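Long-range contacts in alkaline phosphatase (Antarctic bacterium, PDB 2W5V), which probably hydrolyses phosphate monoesters at alkaline pH, using zinc and magnesium ions bound in its active site: residues D259-L270 with P330-S338; T125-I133 with R227-T235. The protein carries 1 engineered substitution. All coordinates share one frame; numbering follows the deposited sequence.

The two contacts approach the metal centre from different parts of the fold, their centres about 22 Å apart. Contact 1 carries three ligands of a zinc ion, and the side chain of D259 lies about 6 Å from the active-site magnesium ion (nearest atoms); a second magnesium is held by N266 and S268. Contact 2 binds no metal, but, again between nearest atoms, the side chain of A129 is about 4 Å from that of the magnesium ligand E254 and about 6 Å from that of D135, the engineered residue. Along the chain contact 2 closes before contact 1 opens, with the rest of helix 230-242 and strand 249-255 between them. The contacts touch where W260 CZ2 packs on S131 CB at 3.8 Å.

Contact 1 of 2, residues D259-L270 with P330-S338; sequences DWGGHANNASYL and PTFSTGGHS. With ZN (zinc ion), chain G; MG (magnesium ion), chain J.
H263 and H337 meet rim to rim at a zinc ion, which each binds through NE2 at 2.1 Å. D259 adds both carboxylate oxygens, OD2 at 2.3 Å from the zinc and OD1 at 2.6 Å; with phosphoserine S84 and a water, this completes a zinc site of the active centre. Imidazole suits the place because its second nitrogen can be anchored: H263 ND1 donates in its ring plane to G335 O (2.7 Å, 158° at the hydrogen), while H337 ND1 is held by T82 O. CG of F332 lies anti to the carbonyl carbon (chi1 -65°), bringing the ring face against N265 CA: a CH-pi contact over the ring centre, 3.5 Å from the centroid, with the amide stacked nearly parallel. N265, just past helix 258-263, closes it with a Schellman motif, its positive phi suiting asparagine. L270 CD1 reaches the ring edge, 4.0 Å from F332 CE1. A serine in place of F332 would probably leave N265 CA without its ring face and open a gap beside L270. N266 N-caps helix 267-291: its OD1 accepts from Y269 N and, with S268 OG, binds a magnesium ion. Strand 337-338 pairs with strand 303-304, and H337 N donates to Y325 OH of the second subunit.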
ATOM      1  N   ASP B 259      -6.449 -15.427  -3.923  1.00 15.55           N
ATOM      2  CA  ASP B 259      -5.144 -16.087  -3.930  1.00 16.87           C
ATOM      3  C   ASP B 259      -5.009 -17.048  -5.121  1.00 16.29           C
ATOM      4  O   ASP B 259      -3.971 -17.113  -5.776  1.00 18.24           O
ATOM      5  CB  ASP B 259      -4.976 -16.841  -2.604  1.00 19.87           C
ATOM      6  CG  ASP B 259      -3.648 -17.578  -2.501  1.00 24.48           C
ATOM      7  OD1 ASP B 259      -2.591 -16.945  -2.655  1.00 26.28           O
ATOM      8  OD2 ASP B 259      -3.665 -18.794  -2.245  1.00 32.53           O
ATOM      9  N   TRP B 260      -6.076 -17.783  -5.410  1.00 15.44           N
ATOM     10  CA  TRP B 260      -6.031 -18.788  -6.468  1.00 16.56           C
ATOM     11  C   TRP B 260      -5.923 -18.155  -7.858  1.00 19.45           C
ATOM     12  O   TRP B 260      -5.222 -18.671  -8.726  1.00 22.95           O
ATOM     13  CB  TRP B 260      -7.240 -19.723  -6.366  1.00 21.08           C
ATOM     14  CG  TRP B 260      -7.409 -20.306  -4.976  1.00 24.51           C
ATOM     15  CD1 TRP B 260      -6.532 -20.199  -3.929  1.00 26.65           C
ATOM     16  CD2 TRP B 260      -8.502 -21.104  -4.499  1.00 28.41           C
ATOM     17  NE1 TRP B 260      -7.021 -20.865  -2.828  1.00 30.97           N
ATOM     18  CE2 TRP B 260      -8.227 -21.428  -3.149  1.00 33.39           C
ATOM     19  CE3 TRP B 260      -9.689 -21.571  -5.078  1.00 30.82           C
ATOM     20  CZ2 TRP B 260      -9.096 -22.198  -2.371  1.00 33.03           C
ATOM     21  CZ3 TRP B 260     -10.551 -22.338  -4.304  1.00 30.73           C
ATOM     22  CH2 TRP B 260     -10.248 -22.645  -2.964  1.00 27.65           C
ATOM     23  N   GLY B 261      -6.602 -17.033  -8.059  1.00 20.53           N
ATOM     24  CA  GLY B 261      -6.440 -16.259  -9.277  1.00 21.36           C
ATOM     25  C   GLY B 261      -4.997 -15.814  -9.446  1.00 24.56           C
ATOM     26  O   GLY B 261      -4.452 -15.859 -10.552  1.00 23.20           O
ATOM     27  N   GLY B 262      -4.377 -15.378  -8.350  1.00 20.06           N
ATOM     28  CA  GLY B 262      -2.979 -14.965  -8.364  1.00 16.07           C
ATOM     29  C   GLY B 262      -2.028 -16.103  -8.718  1.00 21.67           C
ATOM     30  O   GLY B 262      -1.113 -15.939  -9.523  1.00 20.18           O
ATOM     31  N   HIS B 263      -2.238 -17.262  -8.097  1.00 20.20           N
ATOM     32  CA  HIS B 263      -1.408 -18.435  -8.352  1.00 17.93           C
ATOM     33  C   HIS B 263      -1.489 -18.851  -9.805  1.00 21.57           C
ATOM     34  O   HIS B 263      -0.489 -19.243 -10.396  1.00 26.68           O
ATOM     35  CB  HIS B 263      -1.840 -19.610  -7.471  1.00 21.47           C
ATOM     36  CG  HIS B 263      -1.283 -19.551  -6.082  1.00 23.65           C
ATOM     37  ND1 HIS B 263       0.071 -19.576  -5.826  1.00 26.30           N
ATOM     38  CD2 HIS B 263      -1.893 -19.475  -4.877  1.00 25.12           C
ATOM     39  CE1 HIS B 263       0.272 -19.514  -4.522  1.00 26.38           C
ATOM     40  NE2 HIS B 263      -0.905 -19.460  -3.923  1.00 21.15           N
ATOM     41  N   ALA B 264      -2.681 -18.755 -10.381  1.00 22.78           N
ATOM     42  CA  ALA B 264      -2.896 -19.186 -11.755  1.00 22.85           C
ATOM     43  C   ALA B 264      -2.473 -18.118 -12.757  1.00 28.16           C
ATOM     44  O   ALA B 264      -2.495 -18.355 -13.967  1.00 27.61           O
ATOM     45  CB  ALA B 264      -4.351 -19.558 -11.966  1.00 25.54           C
ATOM     46  N   ASN B 265      -2.066 -16.955 -12.251  1.00 22.61           N
ATOM     47  CA  ASN B 265      -1.801 -15.792 -13.103  1.00 23.35           C
ATOM     48  C   ASN B 265      -2.991 -15.537 -14.026  1.00 28.87           C
ATOM     49  O   ASN B 265      -2.839 -15.332 -15.239  1.00 25.09           O
ATOM     50  CB  ASN B 265      -0.508 -15.972 -13.906  1.00 22.54           C
ATOM     51  CG  ASN B 265       0.750 -15.909 -13.040  1.00 22.40           C
ATOM     52  OD1 ASN B 265       0.694 -15.824 -11.804  1.00 25.87           O
ATOM     53  ND2 ASN B 265       1.899 -15.946 -13.693  1.00 18.75           N
ATOM     54  N   ASN B 266      -4.182 -15.570 -13.433  1.00 27.74           N
ATOM     55  CA  ASN B 266      -5.439 -15.421 -14.160  1.00 24.24           C
ATOM     56  C   ASN B 266      -6.138 -14.115 -13.771  1.00 23.69           C
ATOM     57  O   ASN B 266      -6.849 -14.064 -12.773  1.00 22.72           O
ATOM     58  CB  ASN B 266      -6.352 -16.618 -13.852  1.00 24.91           C
ATOM     59  CG  ASN B 266      -7.651 -16.592 -14.646  1.00 30.83           C
ATOM     60  OD1 ASN B 266      -8.107 -15.534 -15.092  1.00 27.03           O
ATOM     61  ND2 ASN B 266      -8.259 -17.759 -14.818  1.00 26.78           N
ATOM     62  N   ALA B 267      -5.943 -13.064 -14.559  1.00 21.83           N
ATOM     63  CA  ALA B 267      -6.461 -11.745 -14.204  1.00 21.75           C
ATOM     64  C   ALA B 267      -7.973 -11.694 -13.977  1.00 21.16           C
ATOM     65  O   ALA B 267      -8.434 -11.132 -12.978  1.00 20.07           O
ATOM     66  CB  ALA B 267      -6.037 -10.686 -15.240  1.00 18.39           C
ATOM     67  N   SER B 268      -8.757 -12.251 -14.892  1.00 22.41           N
ATOM     68  CA  SER B 268     -10.202 -12.123 -14.737  1.00 26.83           C
ATOM     69  C   SER B 268     -10.689 -12.866 -13.494  1.00 17.37           C
ATOM     70  O   SER B 268     -11.613 -12.417 -12.821  1.00 26.31           O
ATOM     71  CB  SER B 268     -10.964 -12.581 -15.984  1.00 22.90           C
ATOM     72  OG  SER B 268     -10.868 -13.978 -16.173  1.00 25.52           O
ATOM     73  N   TYR B 269     -10.063 -13.997 -13.199  1.00 22.72           N
ATOM     74  CA  TYR B 269     -10.382 -14.766 -11.997  1.00 22.12           C
ATOM     75  C   TYR B 269     -10.080 -13.909 -10.768  1.00 24.09           C
ATOM     76  O   TYR B 269     -10.944 -13.700  -9.906  1.00 20.96           O
ATOM     77  CB  TYR B 269      -9.545 -16.047 -11.998  1.00 21.98           C
ATOM     78  CG  TYR B 269      -9.814 -17.049 -10.889  1.00 26.27           C
ATOM     79  CD1 TYR B 269     -10.943 -16.962 -10.078  1.00 24.41           C
ATOM     80  CD2 TYR B 269      -8.942 -18.115 -10.685  1.00 22.45           C
ATOM     81  CE1 TYR B 269     -11.178 -17.905  -9.072  1.00 22.79           C
ATOM     82  CE2 TYR B 269      -9.170 -19.057  -9.687  1.00 26.75           C
ATOM     83  CZ  TYR B 269     -10.288 -18.946  -8.888  1.00 22.86           C
ATOM     84  OH  TYR B 269     -10.503 -19.886  -7.902  1.00 22.42           O
ATOM     85  N   LEU B 270      -8.852 -13.399 -10.705  1.00 21.64           N
ATOM     86  CA  LEU B 270      -8.418 -12.554  -9.597  1.00 22.80           C
ATOM     87  C   LEU B 270      -9.354 -11.362  -9.430  1.00 25.60           C
ATOM     88  O   LEU B 270      -9.844 -11.085  -8.332  1.00 20.18           O
ATOM     89  CB  LEU B 270      -6.992 -12.062  -9.846  1.00 20.20           C
ATOM     90  CG  LEU B 270      -6.271 -11.336  -8.714  1.00 28.83           C
ATOM     91  CD1 LEU B 270      -4.765 -11.466  -8.910  1.00 25.16           C
ATOM     92  CD2 LEU B 270      -6.697  -9.862  -8.640  1.00 25.54           C
ATOM     93  N   PRO B 330      -3.141  -6.191 -17.140  1.00 25.34           N
ATOM     94  CA  PRO B 330      -2.551  -6.832 -15.955  1.00 24.62           C
ATOM     95  C   PRO B 330      -1.459  -7.843 -16.310  1.00 27.30           C
ATOM     96  O   PRO B 330      -1.614  -8.598 -17.266  1.00 26.55           O
ATOM     97  CB  PRO B 330      -3.746  -7.536 -15.306  1.00 25.48           C
ATOM     98  CG  PRO B 330      -4.928  -6.748 -15.753  1.00 31.56           C
ATOM     99  CD  PRO B 330      -4.608  -6.307 -17.159  1.00 26.01           C
ATOM    100  N   THR B 331      -0.363  -7.824 -15.558  1.00 21.23           N
ATOM    101  CA  THR B 331       0.730  -8.779 -15.726  1.00 23.09           C
ATOM    102  C   THR B 331       1.060  -9.429 -14.380  1.00 25.35           C
ATOM    103  O   THR B 331       0.620  -8.962 -13.325  1.00 21.47           O
ATOM    104  CB  THR B 331       2.010  -8.102 -16.278  1.00 25.78           C
ATOM    105  OG1 THR B 331       2.400  -7.026 -15.416  1.00 30.13           O
ATOM    106  CG2 THR B 331       1.774  -7.554 -17.679  1.00 31.36           C
ATOM    107  N   PHE B 332       1.838 -10.508 -14.428  1.00 17.17           N
ATOM    108  CA  PHE B 332       2.248 -11.235 -13.231  1.00 20.27           C
ATOM    109  C   PHE B 332       3.727 -11.552 -13.366  1.00 26.12           C
ATOM    110  O   PHE B 332       4.252 -11.593 -14.475  1.00 27.25           O
ATOM    111  CB  PHE B 332       1.503 -12.570 -13.138  1.00 18.91           C
ATOM    112  CG  PHE B 332       0.020 -12.450 -12.945  1.00 20.96           C
ATOM    113  CD1 PHE B 332      -0.525 -12.436 -11.672  1.00 19.45           C
ATOM    114  CD2 PHE B 332      -0.834 -12.407 -14.035  1.00 24.53           C
ATOM    115  CE1 PHE B 332      -1.888 -12.352 -11.490  1.00 20.25           C
ATOM    116  CE2 PHE B 332      -2.201 -12.318 -13.858  1.00 20.31           C
ATOM    117  CZ  PHE B 332      -2.728 -12.301 -12.580  1.00 21.31           C
ATOM    118  N   SER B 333       4.396 -11.826 -12.253  1.00 26.78           N
ATOM    119  CA  SER B 333       5.814 -12.160 -12.309  1.00 25.11           C
ATOM    120  C   SER B 333       6.176 -13.426 -11.541  1.00 24.99           C
ATOM    121  O   SER B 333       7.322 -13.859 -11.579  1.00 27.15           O
ATOM    122  CB  SER B 333       6.660 -10.994 -11.790  1.00 18.71           C
ATOM    123  OG  SER B 333       6.491 -10.827 -10.395  1.00 22.97           O
ATOM    124  N   THR B 334       5.219 -14.010 -10.827  1.00 21.47           N
ATOM    125  CA  THR B 334       5.495 -15.233 -10.079  1.00 19.75           C
ATOM    126  C   THR B 334       4.229 -16.079  -9.948  1.00 19.68           C
ATOM    127  O   THR B 334       3.113 -15.575 -10.060  1.00 20.89           O
ATOM    128  CB  THR B 334       6.137 -14.937  -8.681  1.00 21.87           C
ATOM    129  OG1 THR B 334       6.324 -16.159  -7.953  1.00 21.05           O
ATOM    130  CG2 THR B 334       5.266 -13.996  -7.860  1.00 20.06           C
ATOM    131  N   GLY B 335       4.407 -17.374  -9.735  1.00 18.98           N
ATOM    132  CA  GLY B 335       3.278 -18.240  -9.458  1.00 20.93           C
ATOM    133  C   GLY B 335       3.008 -18.385  -7.969  1.00 22.79           C
ATOM    134  O   GLY B 335       2.072 -19.077  -7.571  1.00 21.23           O
ATOM    135  N   GLY B 336       3.824 -17.731  -7.143  1.00 17.84           N
ATOM    136  CA  GLY B 336       3.734 -17.912  -5.701  1.00 16.42           C
ATOM    137  C   GLY B 336       3.461 -16.633  -4.931  1.00 18.94           C
ATOM    138  O   GLY B 336       3.146 -15.601  -5.520  1.00 20.62           O
ATOM    139  N   HIS B 337       3.574 -16.707  -3.609  1.00 14.77           N
ATOM    140  CA  HIS B 337       3.386 -15.536  -2.752  1.00 16.81           C
ATOM    141  C   HIS B 337       4.545 -14.556  -2.836  1.00 15.23           C
ATOM    142  O   HIS B 337       5.612 -14.891  -3.341  1.00 17.24           O
ATOM    143  CB  HIS B 337       3.222 -15.964  -1.295  1.00 15.20           C
ATOM    144  CG  HIS B 337       2.076 -16.895  -1.072  1.00 15.06           C
ATOM    145  ND1 HIS B 337       1.831 -17.493   0.144  1.00 16.27           N
ATOM    146  CD2 HIS B 337       1.120 -17.342  -1.916  1.00 20.75           C
ATOM    147  CE1 HIS B 337       0.762 -18.263   0.045  1.00 23.33           C
ATOM    148  NE2 HIS B 337       0.310 -18.184  -1.195  1.00 25.77           N
ATOM    149  N   SER B 338       4.334 -13.342  -2.320  1.00 14.72           N
ATOM    150  CA  SER B 338       5.417 -12.373  -2.242  1.00 12.47           C
ATOM    151  C   SER B 338       5.387 -11.681  -0.882  1.00 17.44           C
ATOM    152  O   SER B 338       4.366 -11.705  -0.196  1.00 16.35           O
ATOM    153  CB  SER B 338       5.329 -11.349  -3.375  1.00 14.73           C
ATOM    154  OG  SER B 338       4.342 -10.378  -3.093  1.00 20.89           O
TER
HETATM  155 ZN    ZN G1376      -1.429 -19.132  -1.960  0.90 24.13          ZN
HETATM  156 MG    MG J1379      -9.211 -15.452 -17.284  0.91 30.39          MG
HETATM  157  O   HOH W   1     -10.767 -17.166 -16.524  1.00 34.13           O
HETATM  158  O   HOH W   2      -7.890 -13.342 -17.516  1.00 27.94           O
HETATM  159  O   HOH W   3      -1.820 -21.622  -1.421  1.00 38.92           O
HETATM  160  O   HOH W   4     -10.358 -14.780 -19.513  1.00 35.90           O
HETATM  161  O   HOH W   5      -7.606 -17.215 -18.152  1.00 47.67           O

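Contact 2 of 2, residues T125-I133 with R227-T235; sequences TGVVATSSI and RGNFLSAAT
V128, near the end of strand 125-129, and T130, at the corner that follows, give the most surface to this contact, both pointing toward the start of helix 230-235 and the loop before it. V128 sets CG1 anti to its backbone N (chi1 171°), which brings that methyl against both L231 CD1, at 3.8 Å, and A234 CB, at 3.9 Å. A branched valine fits the extended strand, and the small alanine lets the helix come close: the segment axes approach to 8.8 Å and run nearly antiparallel, at 170°. Two residues on, T130 lays its methyl CG2 over one face of the R227 guanidinium, offset toward the rim, 3.6 Å from NE. F230 turns its ring edge to the strand, CE2 lying 3.3 Å from A129 O, with the methyl of A234 over one face, offset toward the rim. Helix 230-242 leads into strand 249-255, which lies parallel beside strand 124-129 in the central sheet. No hydrogen bond crosses the contact, so cohesion comes from apolar burial and close fit; the backbone of T130 is bonded outside it, N donating to S256 OG and O accepting from Q257 NE2, and R227 NH2 forms salt bridges with E273 and D276.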
ATOM      1  N   THR B 125     -19.310 -16.178  17.998  1.00 20.01           N
ATOM      2  CA  THR B 125     -18.249 -16.192  16.987  1.00 19.84           C
ATOM      3  C   THR B 125     -18.666 -16.865  15.681  1.00 21.11           C
ATOM      4  O   THR B 125     -19.445 -17.817  15.676  1.00 26.25           O
ATOM      5  CB  THR B 125     -16.988 -16.902  17.520  1.00 28.56           C
ATOM      6  OG1 THR B 125     -17.326 -18.233  17.934  1.00 28.01           O
ATOM      7  CG2 THR B 125     -16.405 -16.144  18.705  1.00 28.84           C
ATOM      8  N   GLY B 126     -18.143 -16.367  14.567  1.00 20.43           N
ATOM      9  CA  GLY B 126     -18.455 -16.955  13.280  1.00 16.00           C
ATOM     10  C   GLY B 126     -17.316 -16.883  12.278  1.00 18.78           C
ATOM     11  O   GLY B 126     -16.464 -15.992  12.338  1.00 17.66           O
ATOM     12  N   VAL B 127     -17.317 -17.822  11.338  1.00 17.08           N
ATOM     13  CA  VAL B 127     -16.294 -17.889  10.308  1.00 17.65           C
ATOM     14  C   VAL B 127     -16.922 -18.204   8.950  1.00 21.39           C
ATOM     15  O   VAL B 127     -17.656 -19.189   8.805  1.00 25.27           O
ATOM     16  CB  VAL B 127     -15.247 -18.948  10.661  1.00 22.77           C
ATOM     17  CG1 VAL B 127     -14.330 -19.196   9.492  1.00 22.14           C
ATOM     18  CG2 VAL B 127     -14.454 -18.506  11.885  1.00 20.41           C
ATOM     19  N   VAL B 128     -16.641 -17.360   7.963  1.00 18.30           N
ATOM     20  CA  VAL B 128     -17.162 -17.538   6.610  1.00 18.98           C
ATOM     21  C   VAL B 128     -15.996 -17.583   5.627  1.00 22.44           C
ATOM     22  O   VAL B 128     -15.007 -16.862   5.812  1.00 20.92           O
ATOM     23  CB  VAL B 128     -18.126 -16.385   6.233  1.00 21.50           C
ATOM     24  CG1 VAL B 128     -18.502 -16.452   4.763  1.00 18.70           C
ATOM     25  CG2 VAL B 128     -19.366 -16.427   7.114  1.00 23.26           C
ATOM     26  N   ALA B 129     -16.099 -18.426   4.596  1.00 16.68           N
ATOM     27  CA  ALA B 129     -15.021 -18.571   3.615  1.00 19.73           C
ATOM     28  C   ALA B 129     -15.540 -19.069   2.266  1.00 23.86           C
ATOM     29  O   ALA B 129     -16.544 -19.768   2.220  1.00 22.22           O
ATOM     30  CB  ALA B 129     -13.969 -19.525   4.140  1.00 17.24           C
ATOM     31  N   THR B 130     -14.844 -18.733   1.177  1.00 19.66           N
ATOM     32  CA  THR B 130     -15.223 -19.238  -0.146  1.00 18.97           C
ATOM     33  C   THR B 130     -14.414 -20.474  -0.530  1.00 22.48           C
ATOM     34  O   THR B 130     -14.684 -21.118  -1.543  1.00 25.56           O
ATOM     35  CB  THR B 130     -15.115 -18.172  -1.258  1.00 20.01           C
ATOM     36  OG1 THR B 130     -13.768 -17.691  -1.334  1.00 22.48           O
ATOM     37  CG2 THR B 130     -16.050 -17.010  -0.977  1.00 20.06           C
ATOM     38  N   SER B 131     -13.418 -20.798   0.283  1.00 19.44           N
ATOM     39  CA  SER B 131     -12.714 -22.066   0.149  1.00 22.39           C
ATOM     40  C   SER B 131     -13.453 -23.114   0.973  1.00 21.51           C
ATOM     41  O   SER B 131     -14.547 -22.867   1.485  1.00 22.54           O
ATOM     42  CB  SER B 131     -11.284 -21.937   0.686  1.00 19.75           C
ATOM     43  OG  SER B 131     -11.294 -21.493   2.040  1.00 21.83           O
ATOM     44  N   SER B 132     -12.853 -24.288   1.109  1.00 19.55           N
ATOM     45  CA  SER B 132     -13.331 -25.231   2.106  1.00 17.40           C
ATOM     46  C   SER B 132     -13.236 -24.558   3.470  1.00 16.35           C
ATOM     47  O   SER B 132     -12.340 -23.740   3.712  1.00 16.87           O
ATOM     48  CB  SER B 132     -12.486 -26.505   2.085  1.00 21.36           C
ATOM     49  OG  SER B 132     -12.696 -27.274   3.257  1.00 23.00           O
ATOM     50  N   ILE B 133     -14.133 -24.908   4.381  1.00 19.28           N
ATOM     51  CA  ILE B 133     -14.048 -24.342   5.721  1.00 20.77           C
ATOM     52  C   ILE B 133     -12.810 -24.864   6.462  1.00 20.98           C
ATOM     53  O   ILE B 133     -12.438 -24.348   7.521  1.00 19.36           O
ATOM     54  CB  ILE B 133     -15.335 -24.597   6.537  1.00 23.57           C
ATOM     55  CG1 ILE B 133     -15.448 -23.577   7.674  1.00 29.17           C
ATOM     56  CG2 ILE B 133     -15.392 -26.028   7.043  1.00 22.00           C
ATOM     57  CD1 ILE B 133     -15.787 -22.159   7.187  1.00 20.64           C
ATOM     58  N   ARG B 227     -21.059 -18.255  -8.390  1.00 35.15           N
ATOM     59  CA  ARG B 227     -21.199 -18.287  -6.934  1.00 30.23           C
ATOM     60  C   ARG B 227     -22.152 -17.189  -6.466  1.00 34.78           C
ATOM     61  O   ARG B 227     -22.819 -17.327  -5.449  1.00 35.16           O
ATOM     62  CB  ARG B 227     -19.845 -18.138  -6.236  1.00 24.75           C
ATOM     63  CG  ARG B 227     -19.915 -18.336  -4.716  1.00 25.88           C
ATOM     64  CD  ARG B 227     -18.549 -18.258  -4.052  1.00 27.03           C
ATOM     65  NE  ARG B 227     -17.965 -16.913  -4.076  1.00 23.87           N
ATOM     66  CZ  ARG B 227     -16.777 -16.625  -4.599  1.00 22.52           C
ATOM     67  NH1 ARG B 227     -16.042 -17.587  -5.148  1.00 23.90           N
ATOM     68  NH2 ARG B 227     -16.320 -15.379  -4.572  1.00 20.71           N
ATOM     69  N   GLY B 228     -22.216 -16.094  -7.210  1.00 32.27           N
ATOM     70  CA  GLY B 228     -23.083 -14.998  -6.824  1.00 35.67           C
ATOM     71  C   GLY B 228     -22.678 -14.401  -5.488  1.00 32.85           C
ATOM     72  O   GLY B 228     -21.511 -14.483  -5.100  1.00 26.14           O
ATOM     73  N   ASN B 229     -23.646 -13.817  -4.784  1.00 28.77           N
ATOM     74  CA  ASN B 229     -23.378 -13.018  -3.587  1.00 28.65           C
ATOM     75  C   ASN B 229     -23.225 -13.821  -2.295  1.00 31.63           C
ATOM     76  O   ASN B 229     -23.544 -13.331  -1.211  1.00 27.06           O
ATOM     77  CB  ASN B 229     -24.462 -11.956  -3.399  1.00 32.67           C
ATOM     78  CG  ASN B 229     -25.736 -12.526  -2.812  1.00 43.82           C
ATOM     79  OD1 ASN B 229     -26.471 -11.836  -2.106  1.00 53.87           O
ATOM     80  ND2 ASN B 229     -26.001 -13.798  -3.091  1.00 44.63           N
ATOM     81  N   PHE B 230     -22.725 -15.044  -2.412  1.00 29.51           N
ATOM     82  CA  PHE B 230     -22.510 -15.879  -1.233  1.00 27.90           C
ATOM     83  C   PHE B 230     -21.762 -15.168  -0.100  1.00 26.76           C
ATOM     84  O   PHE B 230     -22.208 -15.166   1.046  1.00 23.35           O
ATOM     85  CB  PHE B 230     -21.748 -17.147  -1.593  1.00 25.43           C
ATOM     86  CG  PHE B 230     -21.249 -17.894  -0.390  1.00 23.51           C
ATOM     87  CD1 PHE B 230     -22.135 -18.590   0.419  1.00 24.11           C
ATOM     88  CD2 PHE B 230     -19.905 -17.886  -0.057  1.00 26.85           C
ATOM     89  CE1 PHE B 230     -21.686 -19.285   1.535  1.00 23.90           C
ATOM     90  CE2 PHE B 230     -19.444 -18.573   1.062  1.00 21.74           C
ATOM     91  CZ  PHE B 230     -20.339 -19.274   1.859  1.00 28.92           C
ATOM     92  N   LEU B 231     -20.612 -14.575  -0.408  1.00 24.73           N
ATOM     93  CA  LEU B 231     -19.784 -14.021   0.656  1.00 23.86           C
ATOM     94  C   LEU B 231     -20.528 -12.917   1.414  1.00 28.21           C
ATOM     95  O   LEU B 231     -20.577 -12.928   2.642  1.00 24.00           O
ATOM     96  CB  LEU B 231     -18.433 -13.528   0.117  1.00 19.36           C
ATOM     97  CG  LEU B 231     -17.435 -12.984   1.138  1.00 22.19           C
ATOM     98  CD1 LEU B 231     -17.091 -14.037   2.180  1.00 24.08           C
ATOM     99  CD2 LEU B 231     -16.183 -12.501   0.431  1.00 25.02           C
ATOM    100  N   SER B 232     -21.121 -11.972   0.691  1.00 25.04           N
ATOM    101  CA  SER B 232     -21.907 -10.933   1.349  1.00 23.58           C
ATOM    102  C   SER B 232     -23.093 -11.512   2.119  1.00 26.30           C
ATOM    103  O   SER B 232     -23.295 -11.191   3.289  1.00 29.03           O
ATOM    104  CB  SER B 232     -22.399  -9.890   0.345  1.00 21.69           C
ATOM    105  OG  SER B 232     -21.306  -9.154  -0.170  1.00 31.26           O
ATOM    106  N   ALA B 233     -23.877 -12.357   1.457  1.00 23.49           N
ATOM    107  CA  ALA B 233     -25.084 -12.910   2.064  1.00 22.33           C
ATOM    108  C   ALA B 233     -24.768 -13.703   3.331  1.00 25.67           C
ATOM    109  O   ALA B 233     -25.495 -13.620   4.320  1.00 25.30           O
ATOM    110  CB  ALA B 233     -25.845 -13.784   1.062  1.00 23.90           C
ATOM    111  N   ALA B 234     -23.685 -14.478   3.292  1.00 23.20           N
ATOM    112  CA  ALA B 234     -23.307 -15.308   4.430  1.00 25.40           C
ATOM    113  C   ALA B 234     -22.768 -14.455   5.574  1.00 27.93           C
ATOM    114  O   ALA B 234     -22.999 -14.757   6.743  1.00 21.93           O
ATOM    115  CB  ALA B 234     -22.291 -16.356   4.016  1.00 25.67           C
ATOM    116  N   THR B 235     -22.050 -13.389   5.235  1.00 23.10           N
ATOM    117  CA  THR B 235     -21.579 -12.450   6.245  1.00 21.65           C
ATOM    118  C   THR B 235     -22.766 -11.736   6.904  1.00 22.93           C
ATOM    119  O   THR B 235     -22.817 -11.578   8.126  1.00 22.89           O
ATOM    120  CB  THR B 235     -20.622 -11.408   5.626  1.00 22.35           C
ATOM    121  OG1 THR B 235     -19.494 -12.083   5.061  1.00 23.87           O
ATOM    122  CG2 THR B 235     -20.132 -10.434   6.680  1.00 24.17           C
TER